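Local atomic coordinates of phospholipase C beta (Meleagris gallopavo, PDB entry 1JAD), a protein that belongs to the phospholipase C beta family of signalling proteins, represented here by its long, helical C-terminal coiled-coil region, which pairs with a second copy of itself. Residues Q181-K184 with L185-K189; D160-A163 with Q164-K168. One frame throughout, in Å; residues are numbered along the deposited sequence.

Interaction 1 (Q181-K184 with L185-K189); sequences QTIK and LLTEK. With SO4 (sulfate ion), chain C.
The carbonyl oxygen I183 O is gripped twice by T187, one turn further along helix 161-245: by the hydroxyl OG1 at 2.7 Å and by the backbone N at 3.2 Å. This is an i to i+4 grip within one long helix of the PLC-beta C-terminal coiled coil. The two donors use the oxygen differently. OG1 comes nearly along the C=O axis, whereas T187 N approaches from 40° off the plane of the carbonyl. With OG1 anti to its own carbonyl carbon (chi1 -70°), the hydroxyl folds back along the helix and its rotation is fixed. I183 and T187 also pack on Y223 and V220 of the second subunit, so this carbonyl, which accepts two hydrogen bonds, lies on the helix face used for dimer packing.

On another face, L186 N gives T182 O a straight bond of 3.1 Å, and L186 CD1 presses tightly against the same oxygen at 3.0 Å. The T182 hydroxyl turns back to E178 O, while the T182 and L186 side chains contact helix 75-155.

K184 and E188 run side by side in the same direction. E188 CG lies 3.1 Å from K184 O, but K184 NZ and E188 OE1 stay 5.7 Å apart, too far for a salt bridge. The ammonium instead pairs with E224 of the second subunit.

K189 is extended throughout, with CG anti to the backbone N (chi1 -177°), which carries its amine well clear of the preceding turn. NZ bonds to T11 O and reaches a sulfate, also bound by R192 and Y193, through a weak 2.8 Å hydrogen bond from K189 NZ to sulfate O4.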
loop_
_atom_site.group_PDB
_atom_site.type_symbol
_atom_site.label_atom_id
_atom_site.label_comp_id
_atom_site.label_asym_id
_atom_site.label_seq_id
_atom_site.Cartn_x
_atom_site.Cartn_y
_atom_site.Cartn_z
ATOM N N GLN A 181 -10.160 12.292 30.762
ATOM C CA GLN A 181 -10.146 13.410 29.834
ATOM C C GLN A 181 -8.767 13.565 29.193
ATOM O O GLN A 181 -8.668 13.913 28.015
ATOM C CB GLN A 181 -10.545 14.701 30.560
ATOM C CG GLN A 181 -11.953 14.670 31.110
ATOM C CD GLN A 181 -12.971 14.315 30.054
ATOM O OE1 GLN A 181 -12.965 14.884 28.964
ATOM N NE2 GLN A 181 -13.866 13.376 30.372
ATOM N N THR A 182 -7.699 13.319 29.950
ATOM C CA THR A 182 -6.376 13.467 29.356
ATOM C C THR A 182 -6.155 12.363 28.328
ATOM O O THR A 182 -5.602 12.607 27.256
ATOM C CB THR A 182 -5.246 13.456 30.423
ATOM O OG1 THR A 182 -5.487 12.412 31.367
ATOM C CG2 THR A 182 -5.169 14.779 31.158
ATOM N N ILE A 183 -6.606 11.152 28.636
ATOM C CA ILE A 183 -6.454 10.048 27.694
ATOM C C ILE A 183 -7.293 10.314 26.459
ATOM O O ILE A 183 -6.971 9.874 25.367
ATOM C CB ILE A 183 -6.894 8.715 28.313
ATOM C CG1 ILE A 183 -5.827 8.227 29.294
ATOM C CG2 ILE A 183 -7.168 7.688 27.211
ATOM C CD1 ILE A 183 -6.200 6.920 29.963
ATOM N N LYS A 184 -8.378 11.049 26.644
ATOM C CA LYS A 184 -9.281 11.402 25.554
ATOM C C LYS A 184 -8.602 12.442 24.661
ATOM O O LYS A 184 -8.804 12.478 23.440
ATOM C CB LYS A 184 -10.565 11.954 26.169
ATOM C CG LYS A 184 -11.699 12.175 25.232
ATOM C CD LYS A 184 -12.965 12.361 26.050
ATOM C CE LYS A 184 -14.173 12.560 25.134
ATOM N NZ LYS A 184 -15.444 12.713 25.927
ATOM N N LEU A 185 -7.763 13.271 25.277
ATOM C CA LEU A 185 -7.038 14.312 24.558
ATOM C C LEU A 185 -5.923 13.759 23.653
ATOM O O LEU A 185 -5.917 13.993 22.444
ATOM C CB LEU A 185 -6.443 15.298 25.562
ATOM C CG LEU A 185 -5.627 16.432 24.945
ATOM C CD1 LEU A 185 -6.520 17.340 24.071
ATOM C CD2 LEU A 185 -4.987 17.205 26.059
ATOM N N LEU A 186 -4.964 13.046 24.237
ATOM C CA LEU A 186 -3.872 12.462 23.447
ATOM C C LEU A 186 -4.468 11.645 22.323
ATOM O O LEU A 186 -4.028 11.705 21.170
ATOM C CB LEU A 186 -3.015 11.539 24.303
ATOM C CG LEU A 186 -2.101 12.117 25.374
ATOM C CD1 LEU A 186 -2.831 13.163 26.192
ATOM C CD2 LEU A 186 -1.616 10.963 26.249
ATOM N N THR A 187 -5.490 10.877 22.667
ATOM C CA THR A 187 -6.140 10.047 21.675
ATOM C C THR A 187 -6.603 10.892 20.501
ATOM O O THR A 187 -6.449 10.493 19.346
ATOM C CB THR A 187 -7.312 9.275 22.310
ATOM O OG1 THR A 187 -6.780 8.272 23.189
ATOM C CG2 THR A 187 -8.156 8.615 21.255
ATOM N N GLU A 188 -7.156 12.066 20.780
ATOM C CA GLU A 188 -7.604 12.943 19.702
ATOM C C GLU A 188 -6.395 13.494 18.940
ATOM O O GLU A 188 -6.389 13.536 17.710
ATOM C CB GLU A 188 -8.473 14.076 20.266
ATOM C CG GLU A 188 -9.856 13.592 20.737
ATOM C CD GLU A 188 -10.720 14.668 21.425
ATOM O OE1 GLU A 188 -11.866 14.337 21.798
ATOM O OE2 GLU A 188 -10.272 15.825 21.607
ATOM N N LYS A 189 -5.359 13.910 19.656
ATOM C CA LYS A 189 -4.174 14.427 18.982
ATOM C C LYS A 189 -3.504 13.281 18.196
ATOM O O LYS A 189 -3.132 13.451 17.032
ATOM C CB LYS A 189 -3.211 15.021 20.011
ATOM C CG LYS A 189 -1.958 15.660 19.423
ATOM C CD LYS A 189 -1.087 16.250 20.536
ATOM C CE LYS A 189 0.138 16.942 19.958
ATOM N NZ LYS A 189 1.056 17.474 21.005
HETATM S S SO4 C . 0.459 20.511 18.104
HETATM O O1 SO4 C . -0.592 21.495 18.447
HETATM O O2 SO4 C . 1.647 21.200 17.554
HETATM O O3 SO4 C . -0.058 19.582 17.082
HETATM O O4 SO4 C . 0.847 19.761 19.320
#

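Interaction 2 (D160-A163 with Q164-K168)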
loop_
_atom_site.group_PDB
_atom_site.type_symbol
_atom_site.label_atom_id
_atom_site.label_comp_id
_atom_site.label_asym_id
_atom_site.label_seq_id
_atom_site.Cartn_x
_atom_site.Cartn_y
_atom_site.Cartn_z
ATOM N N ASP A 160 -9.889 16.822 60.793
ATOM C CA ASP A 160 -11.295 16.519 61.046
ATOM C C ASP A 160 -11.829 15.551 59.996
ATOM O O ASP A 160 -11.971 15.915 58.829
ATOM C CB ASP A 160 -12.134 17.792 61.023
ATOM C CG ASP A 160 -13.585 17.520 61.331
ATOM O OD1 ASP A 160 -13.855 16.979 62.425
ATOM O OD2 ASP A 160 -14.455 17.831 60.489
ATOM N N LYS A 161 -12.134 14.326 60.415
ATOM C CA LYS A 161 -12.633 13.302 59.498
ATOM C C LYS A 161 -13.587 13.793 58.415
ATOM O O LYS A 161 -13.166 14.034 57.283
ATOM C CB LYS A 161 -13.286 12.154 60.279
ATOM C CG LYS A 161 -12.293 11.158 60.878
ATOM C CD LYS A 161 -11.297 11.821 61.818
ATOM C CE LYS A 161 -10.275 10.813 62.339
ATOM N NZ LYS A 161 -9.253 11.450 63.221
ATOM N N ALA A 162 -14.863 13.937 58.755
ATOM C CA ALA A 162 -15.870 14.385 57.797
ATOM C C ALA A 162 -15.302 15.365 56.779
ATOM O O ALA A 162 -15.670 15.333 55.606
ATOM C CB ALA A 162 -17.042 15.021 58.526
ATOM N N ALA A 163 -14.402 16.232 57.237
ATOM C CA ALA A 163 -13.778 17.225 56.371
ATOM C C ALA A 163 -12.831 16.591 55.360
ATOM O O ALA A 163 -13.023 16.717 54.151
ATOM C CB ALA A 163 -13.028 18.239 57.213
ATOM N N GLN A 164 -11.810 15.909 55.865
ATOM C CA GLN A 164 -10.833 15.268 55.003
ATOM C C GLN A 164 -11.428 14.210 54.069
ATOM O O GLN A 164 -10.851 13.900 53.027
ATOM C CB GLN A 164 -9.703 14.680 55.857
ATOM C CG GLN A 164 -10.155 13.931 57.091
ATOM C CD GLN A 164 -8.989 13.387 57.908
ATOM O OE1 GLN A 164 -8.121 14.138 58.360
ATOM N NE2 GLN A 164 -8.968 12.071 58.100
ATOM N N GLU A 165 -12.591 13.678 54.425
ATOM C CA GLU A 165 -13.239 12.669 53.595
ATOM C C GLU A 165 -13.801 13.379 52.380
ATOM O O GLU A 165 -13.701 12.887 51.259
ATOM C CB GLU A 165 -14.364 11.986 54.373
ATOM C CG GLU A 165 -13.972 11.671 55.813
ATOM C CD GLU A 165 -12.694 10.849 55.926
ATOM O OE1 GLU A 165 -12.133 10.779 57.045
ATOM O OE2 GLU A 165 -12.260 10.261 54.909
ATOM N N ARG A 166 -14.391 14.545 52.616
ATOM C CA ARG A 166 -14.953 15.365 51.550
ATOM C C ARG A 166 -13.838 15.757 50.600
ATOM O O ARG A 166 -13.977 15.652 49.380
ATOM C CB ARG A 166 -15.585 16.631 52.128
ATOM C CG ARG A 166 -16.954 16.430 52.736
ATOM C CD ARG A 166 -17.372 17.653 53.535
ATOM N NE ARG A 166 -16.634 17.745 54.794
ATOM C CZ ARG A 166 -16.763 18.739 55.667
ATOM N NH1 ARG A 166 -17.602 19.735 55.420
ATOM N NH2 ARG A 166 -16.072 18.727 56.798
ATOM N N LEU A 167 -12.731 16.220 51.172
ATOM C CA LEU A 167 -11.583 16.627 50.383
ATOM C C LEU A 167 -10.973 15.439 49.613
ATOM O O LEU A 167 -10.525 15.597 48.478
ATOM C CB LEU A 167 -10.547 17.295 51.290
ATOM C CG LEU A 167 -11.028 18.568 52.011
ATOM C CD1 LEU A 167 -9.909 19.140 52.884
ATOM C CD2 LEU A 167 -11.482 19.594 50.986
ATOM N N LYS A 168 -10.954 14.255 50.224
ATOM C CA LYS A 168 -10.439 13.079 49.539
ATOM C C LYS A 168 -11.318 12.809 48.332
ATOM O O LYS A 168 -10.822 12.613 47.217
ATOM C CB LYS A 168 -10.458 11.845 50.443
ATOM C CG LYS A 168 -9.264 11.691 51.361
ATOM C CD LYS A 168 -9.349 10.375 52.134
ATOM C CE LYS A 168 -8.131 10.187 53.031
ATOM N NZ LYS A 168 -8.223 8.995 53.915
#
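R166 doubles back over the turn that precedes it, and its side chain runs along A162 and A163 from CB to CZ. CB lies 3.3 Å from A163 O. CG is equally near A162 O, and CD remains within 3.5 Å of that oxygen. A bend at chi3 (-74°) then swings NE round to donate to A162 O at 2.7 Å. This bond is short but not ideal: NE sits well off the plane of that carbonyl, by 50°. A162 O also receives a weak bond from R166 N, so one residue supplies both donors. CZ lies 3.4 Å from A163 CA; beyond it NH2 is placed less surely, and nothing firm ties it to the D160 carboxylate.

All this happens at the beginning of helix 161-245, where the hairpin with helix 75-155 has just turned. The regular i to i-4 pattern is already in place, with Q164 N bonded almost straight to D160 O at 3.0 Å.

On a different face, E165 lies alongside K161, the two chains leaving the helix on a shared heading. E165 OE1 comes within 3.7 Å of K161 CB, while the lysine NZ stands 6.8 Å from E165 OE1.

In the fold
Both contacts are successive-turn interactions on one helix, 161-245, with interaction 2 the earlier along the chain. The centres of interactions 1 and 2 are about 31 Å apart and their nearest atoms about 16 Å, without touching. Interaction 2 lies about 65 Å from the chain's centre and interaction 1 about 35 Å, measured centre to centre on the same side. Helix 75-155 backs both in reverse order: L167 meets M154, whereas L186 meets N135 and I136, as in an antiparallel hairpin. The second subunit reaches each: its L72 packs on K161 and its E81 makes a long, weak ion pair with K168, while its V220, Y223 and E224 serve interaction 1. The sulfate belongs to interaction 1.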